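Local coordinates for CELL division control protein 6 (Pyrobaculum aerophilum, PDB 1FNN), which binds ADP and probably binds and hydrolyses ATP as an AAA+ protein of the Cdc6/Cdc18 family, and is thought to regulate DNA replication, at residues A[288-300]-A[313-327]. Sequence-based numbering, arbitrary orientation.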
loop_
_atom_site.group_PDB
_atom_site.type_symbol
_atom_site.label_atom_id
_atom_site.label_comp_id
_atom_site.label_asym_id
_atom_site.label_seq_id
_atom_site.Cartn_x
_atom_site.Cartn_y
_atom_site.Cartn_z
ATOM N N LEU A 288 21.110 -16.566 -24.218
ATOM C CA LEU A 288 20.301 -17.584 -24.844
ATOM C C LEU A 288 19.682 -18.606 -23.901
ATOM O O LEU A 288 18.494 -18.926 -23.971
ATOM C CB LEU A 288 21.085 -18.392 -25.914
ATOM C CG LEU A 288 20.376 -19.517 -26.628
ATOM C CD1 LEU A 288 19.130 -19.039 -27.372
ATOM C CD2 LEU A 288 21.294 -20.245 -27.636
ATOM N N HIS A 289 20.463 -19.342 -23.128
ATOM C CA HIS A 289 19.974 -20.396 -22.269
ATOM C C HIS A 289 19.064 -19.870 -21.131
ATOM O O HIS A 289 18.321 -20.675 -20.616
ATOM C CB HIS A 289 21.148 -21.241 -21.732
ATOM C CG HIS A 289 21.415 -22.240 -22.842
ATOM N ND1 HIS A 289 20.799 -23.470 -22.888
ATOM C CD2 HIS A 289 22.227 -22.158 -23.932
ATOM C CE1 HIS A 289 21.230 -24.112 -23.966
ATOM N NE2 HIS A 289 22.087 -23.339 -24.607
ATOM N N GLU A 290 19.240 -18.663 -20.671
ATOM C CA GLU A 290 18.335 -18.041 -19.697
ATOM C C GLU A 290 16.982 -17.764 -20.350
ATOM O O GLU A 290 15.944 -17.921 -19.706
ATOM C CB GLU A 290 18.938 -16.756 -19.136
ATOM C CG GLU A 290 18.077 -16.082 -18.042
ATOM C CD GLU A 290 18.839 -15.028 -17.269
ATOM O OE1 GLU A 290 18.211 -14.237 -16.529
ATOM O OE2 GLU A 290 20.091 -14.946 -17.368
ATOM N N LYS A 291 16.939 -17.338 -21.619
ATOM C CA LYS A 291 15.735 -17.274 -22.414
ATOM C C LYS A 291 15.051 -18.622 -22.543
ATOM O O LYS A 291 13.846 -18.766 -22.344
ATOM C CB LYS A 291 15.901 -16.754 -23.867
ATOM C CG LYS A 291 16.332 -15.278 -23.920
ATOM C CD LYS A 291 16.236 -14.844 -25.376
ATOM C CE LYS A 291 16.370 -13.382 -25.653
ATOM N NZ LYS A 291 17.776 -12.898 -25.555
ATOM N N LEU A 292 15.789 -19.675 -22.861
ATOM C CA LEU A 292 15.283 -21.015 -22.998
ATOM C C LEU A 292 14.745 -21.493 -21.638
ATOM O O LEU A 292 13.700 -22.144 -21.610
ATOM C CB LEU A 292 16.416 -21.988 -23.470
ATOM C CG LEU A 292 16.877 -21.718 -24.944
ATOM C CD1 LEU A 292 18.147 -22.531 -25.257
ATOM C CD2 LEU A 292 15.765 -22.076 -25.912
ATOM N N PHE A 293 15.473 -21.213 -20.578
ATOM C CA PHE A 293 14.998 -21.610 -19.251
ATOM C C PHE A 293 13.703 -20.800 -18.897
ATOM O O PHE A 293 12.796 -21.431 -18.380
ATOM C CB PHE A 293 16.064 -21.252 -18.232
ATOM C CG PHE A 293 15.769 -21.863 -16.873
ATOM C CD1 PHE A 293 15.539 -23.203 -16.723
ATOM C CD2 PHE A 293 15.733 -21.018 -15.768
ATOM C CE1 PHE A 293 15.268 -23.761 -15.478
ATOM C CE2 PHE A 293 15.461 -21.564 -14.509
ATOM C CZ PHE A 293 15.232 -22.924 -14.372
ATOM N N LEU A 294 13.646 -19.520 -19.235
ATOM C CA LEU A 294 12.414 -18.770 -18.955
ATOM C C LEU A 294 11.276 -19.322 -19.787
ATOM O O LEU A 294 10.180 -19.658 -19.267
ATOM C CB LEU A 294 12.632 -17.280 -19.223
ATOM C CG LEU A 294 11.370 -16.396 -19.075
ATOM C CD1 LEU A 294 10.865 -16.452 -17.622
ATOM C CD2 LEU A 294 11.729 -14.967 -19.461
ATOM N N LEU A 295 11.553 -19.622 -21.096
ATOM C CA LEU A 295 10.554 -20.323 -21.886
ATOM C C LEU A 295 10.118 -21.608 -21.227
ATOM O O LEU A 295 8.908 -21.967 -21.219
ATOM C CB LEU A 295 11.026 -20.659 -23.327
ATOM C CG LEU A 295 10.045 -21.354 -24.247
ATOM C CD1 LEU A 295 8.692 -20.595 -24.279
ATOM C CD2 LEU A 295 10.592 -21.356 -25.684
ATOM N N ALA A 296 11.044 -22.367 -20.627
ATOM C CA ALA A 296 10.667 -23.623 -20.016
ATOM C C ALA A 296 9.684 -23.380 -18.812
ATOM O O ALA A 296 8.908 -24.267 -18.456
ATOM C CB ALA A 296 11.914 -24.274 -19.419
ATOM N N ILE A 297 10.024 -22.425 -17.980
ATOM C CA ILE A 297 9.196 -22.097 -16.789
ATOM C C ILE A 297 7.812 -21.714 -17.300
ATOM O O ILE A 297 6.784 -22.174 -16.816
ATOM C CB ILE A 297 9.856 -20.940 -16.031
ATOM C CG1 ILE A 297 11.170 -21.390 -15.360
ATOM C CG2 ILE A 297 8.897 -20.371 -14.963
ATOM C CD1 ILE A 297 11.981 -20.201 -14.850
ATOM N N VAL A 298 7.699 -20.850 -18.292
ATOM C CA VAL A 298 6.476 -20.522 -18.966
ATOM C C VAL A 298 5.710 -21.756 -19.419
ATOM O O VAL A 298 4.474 -21.850 -19.186
ATOM C CB VAL A 298 6.671 -19.570 -20.149
ATOM C CG1 VAL A 298 5.353 -19.456 -20.951
ATOM C CG2 VAL A 298 7.139 -18.189 -19.728
ATOM N N ARG A 299 6.356 -22.727 -20.075
ATOM C CA ARG A 299 5.675 -23.951 -20.502
ATOM C C ARG A 299 5.205 -24.860 -19.381
ATOM O O ARG A 299 4.050 -25.398 -19.415
ATOM C CB ARG A 299 6.553 -24.806 -21.483
ATOM C CG ARG A 299 6.663 -24.068 -22.812
ATOM C CD ARG A 299 7.040 -24.950 -23.993
ATOM N NE ARG A 299 7.243 -24.104 -25.181
ATOM C CZ ARG A 299 7.861 -24.540 -26.277
ATOM N NH1 ARG A 299 8.315 -25.784 -26.321
ATOM N NH2 ARG A 299 8.002 -23.708 -27.303
ATOM N N SER A 300 5.942 -25.016 -18.308
ATOM C CA SER A 300 5.510 -25.829 -17.198
ATOM C C SER A 300 4.263 -25.152 -16.517
ATOM O O SER A 300 3.464 -25.907 -15.978
ATOM C CB SER A 300 6.530 -25.996 -16.094
ATOM O OG SER A 300 7.784 -26.404 -16.626
ATOM N N ASP A 313 10.645 -29.293 -12.034
ATOM C CA ASP A 313 9.725 -29.201 -13.145
ATOM C C ASP A 313 10.331 -28.353 -14.269
ATOM O O ASP A 313 10.188 -28.679 -15.456
ATOM C CB ASP A 313 8.397 -28.538 -12.730
ATOM C CG ASP A 313 7.298 -28.593 -13.765
ATOM O OD1 ASP A 313 7.538 -28.819 -14.978
ATOM O OD2 ASP A 313 6.111 -28.401 -13.375
ATOM N N ALA A 314 10.772 -27.149 -13.917
ATOM C CA ALA A 314 11.321 -26.234 -14.920
ATOM C C ALA A 314 12.530 -26.888 -15.660
ATOM O O ALA A 314 12.766 -26.606 -16.831
ATOM C CB ALA A 314 11.767 -25.002 -14.135
ATOM N N GLU A 315 13.386 -27.554 -14.929
ATOM C CA GLU A 315 14.582 -28.205 -15.498
ATOM C C GLU A 315 14.209 -29.362 -16.415
ATOM O O GLU A 315 14.603 -29.339 -17.600
ATOM C CB GLU A 315 15.567 -28.670 -14.423
ATOM C CG GLU A 315 16.747 -29.416 -15.078
ATOM C CD GLU A 315 17.924 -29.601 -14.148
ATOM O OE1 GLU A 315 17.703 -29.575 -12.929
ATOM O OE2 GLU A 315 19.081 -29.769 -14.613
ATOM N N GLU A 316 13.191 -30.154 -16.073
ATOM C CA GLU A 316 12.724 -31.167 -17.022
ATOM C C GLU A 316 12.088 -30.549 -18.238
ATOM O O GLU A 316 12.232 -31.006 -19.388
ATOM C CB GLU A 316 11.822 -32.217 -16.356
ATOM C CG GLU A 316 12.634 -33.164 -15.475
ATOM C CD GLU A 316 13.831 -33.774 -16.217
ATOM O OE1 GLU A 316 13.677 -34.186 -17.394
ATOM O OE2 GLU A 316 14.930 -33.827 -15.612
ATOM N N SER A 317 11.359 -29.442 -18.075
ATOM C CA SER A 317 10.771 -28.729 -19.195
ATOM C C SER A 317 11.893 -28.179 -20.101
ATOM O O SER A 317 11.715 -28.061 -21.321
ATOM C CB SER A 317 9.914 -27.569 -18.630
ATOM O OG SER A 317 9.395 -26.787 -19.697
ATOM N N TYR A 318 12.906 -27.628 -19.467
ATOM C CA TYR A 318 14.038 -26.983 -20.113
ATOM C C TYR A 318 14.831 -27.981 -20.989
ATOM O O TYR A 318 15.170 -27.667 -22.128
ATOM C CB TYR A 318 14.945 -26.334 -19.054
ATOM C CG TYR A 318 16.325 -25.913 -19.567
ATOM C CD1 TYR A 318 16.548 -24.752 -20.276
ATOM C CD2 TYR A 318 17.428 -26.738 -19.317
ATOM C CE1 TYR A 318 17.802 -24.383 -20.736
ATOM C CE2 TYR A 318 18.691 -26.379 -19.775
ATOM C CZ TYR A 318 18.871 -25.227 -20.469
ATOM O OH TYR A 318 20.156 -24.894 -20.916
ATOM N N LYS A 319 14.980 -29.215 -20.529
ATOM C CA LYS A 319 15.588 -30.245 -21.410
ATOM C C LYS A 319 14.794 -30.478 -22.678
ATOM O O LYS A 319 15.315 -30.534 -23.813
ATOM C CB LYS A 319 15.727 -31.522 -20.594
ATOM C CG LYS A 319 16.721 -31.348 -19.453
ATOM C CD LYS A 319 16.737 -32.631 -18.613
ATOM C CE LYS A 319 17.832 -32.489 -17.566
ATOM N NZ LYS A 319 17.866 -33.611 -16.589
ATOM N N ILE A 320 13.456 -30.513 -22.572
ATOM C CA ILE A 320 12.599 -30.658 -23.719
ATOM C C ILE A 320 12.715 -29.453 -24.627
ATOM O O ILE A 320 12.786 -29.613 -25.854
ATOM C CB ILE A 320 11.112 -30.862 -23.301
ATOM C CG1 ILE A 320 11.015 -32.230 -22.620
ATOM C CG2 ILE A 320 10.155 -30.746 -24.482
ATOM C CD1 ILE A 320 9.727 -32.457 -21.848
ATOM N N VAL A 321 12.672 -28.241 -24.061
ATOM C CA VAL A 321 12.769 -27.028 -24.837
ATOM C C VAL A 321 14.099 -27.058 -25.656
ATOM O O VAL A 321 14.147 -26.582 -26.825
ATOM C CB VAL A 321 12.617 -25.786 -23.970
ATOM C CG1 VAL A 321 13.069 -24.514 -24.662
ATOM C CG2 VAL A 321 11.122 -25.586 -23.548
ATOM N N CYS A 322 15.187 -27.330 -24.973
ATOM C CA CYS A 322 16.514 -27.346 -25.615
ATOM C C CYS A 322 16.570 -28.251 -26.842
ATOM O O CYS A 322 16.943 -27.722 -27.901
ATOM C CB CYS A 322 17.602 -27.735 -24.607
ATOM S SG CYS A 322 18.037 -26.345 -23.539
ATOM N N GLU A 323 16.089 -29.484 -26.754
ATOM C CA GLU A 323 16.032 -30.378 -27.889
ATOM C C GLU A 323 15.148 -29.916 -29.029
ATOM O O GLU A 323 15.594 -29.868 -30.199
ATOM C CB GLU A 323 15.580 -31.792 -27.468
ATOM C CG GLU A 323 15.863 -32.857 -28.523
ATOM C CD GLU A 323 17.307 -32.809 -29.038
ATOM O OE1 GLU A 323 18.247 -32.574 -28.238
ATOM O OE2 GLU A 323 17.475 -33.005 -30.263
ATOM N N GLU A 324 14.028 -29.229 -28.696
ATOM C CA GLU A 324 13.246 -28.606 -29.745
ATOM C C GLU A 324 14.063 -27.616 -30.546
ATOM O O GLU A 324 13.756 -27.412 -31.741
ATOM C CB GLU A 324 12.074 -27.736 -29.281
ATOM C CG GLU A 324 10.893 -28.447 -28.732
ATOM C CD GLU A 324 9.763 -27.474 -28.355
ATOM O OE1 GLU A 324 9.525 -26.408 -28.966
ATOM O OE2 GLU A 324 9.142 -27.918 -27.366
ATOM N N TYR A 325 14.811 -26.775 -29.838
ATOM C CA TYR A 325 15.517 -25.696 -30.520
ATOM C C TYR A 325 16.939 -26.136 -30.975
ATOM O O TYR A 325 17.743 -25.269 -31.301
ATOM C CB TYR A 325 15.639 -24.465 -29.615
ATOM C CG TYR A 325 14.326 -23.663 -29.654
ATOM C CD1 TYR A 325 13.331 -23.921 -28.717
ATOM C CD2 TYR A 325 14.117 -22.697 -30.606
ATOM C CE1 TYR A 325 12.140 -23.216 -28.730
ATOM C CE2 TYR A 325 12.938 -21.982 -30.640
ATOM C CZ TYR A 325 11.953 -22.250 -29.694
ATOM O OH TYR A 325 10.790 -21.529 -29.744
ATOM N N GLY A 326 17.234 -27.411 -30.848
ATOM C CA GLY A 326 18.517 -27.962 -31.309
ATOM C C GLY A 326 19.702 -27.648 -30.423
ATOM O O GLY A 326 20.835 -27.479 -30.924
ATOM N N GLU A 327 19.456 -27.443 -29.125
ATOM C CA GLU A 327 20.496 -26.971 -28.226
ATOM C C GLU A 327 20.766 -28.026 -27.175
ATOM O O GLU A 327 19.825 -28.740 -26.803
ATOM C CB GLU A 327 20.070 -25.690 -27.487
ATOM C CG GLU A 327 20.150 -24.421 -28.312
ATOM C CD GLU A 327 21.600 -23.944 -28.462
ATOM O OE1 GLU A 327 22.399 -24.128 -27.528
ATOM O OE2 GLU A 327 21.911 -23.381 -29.518
HETATM O O HOH W 1 4.152 -28.432 -15.203
#
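Tyr318 lies as a knob among His289, Leu292, Phe293 and Ala296 of helix 288-300. Its CG is anti to the backbone N (chi1 166°), which carries the ring along the helix to His289. There the hydroxyl OH and His289 ND1 share a hydrogen bond of 2.5 Å. Phe293 turns its ring edge toward the Tyr318 face, an offset edge-to-face pair with planes at 77°. The other imidazole nitrogen, His289 NE2, donates to Glu327 OE1 at 3.0 Å, from above the carboxylate plane. Two bonds thus fix the imidazole's rotation; an alanine in place of His289 would probably leave Glu327 OE1 without this donor and Tyr318 OH with one partner fewer. Val321 is a second knob, with CG1 3.8 Å from Leu292 CD2. Ala296 is small enough for close approach, its CB 3.7 Å from Tyr318 CB. Ser317 OG donates to Ala296 O (2.9 Å), which also accepts from Ser300 N. Arg299 NH1 meets Glu324 OE2 near the guanidinium plane in a salt bridge of 2.5 Å, though the hydrogen bond within it is weak. Both helices belong to the C-terminal winged helix domain. Tyr318 OH is also hydrogen-bonded to Arg330 N, helix 332-344 packs on His289 and Tyr318, helix 373-387 touches Tyr325, and strand 364-367 meets Ile297 and Ala314.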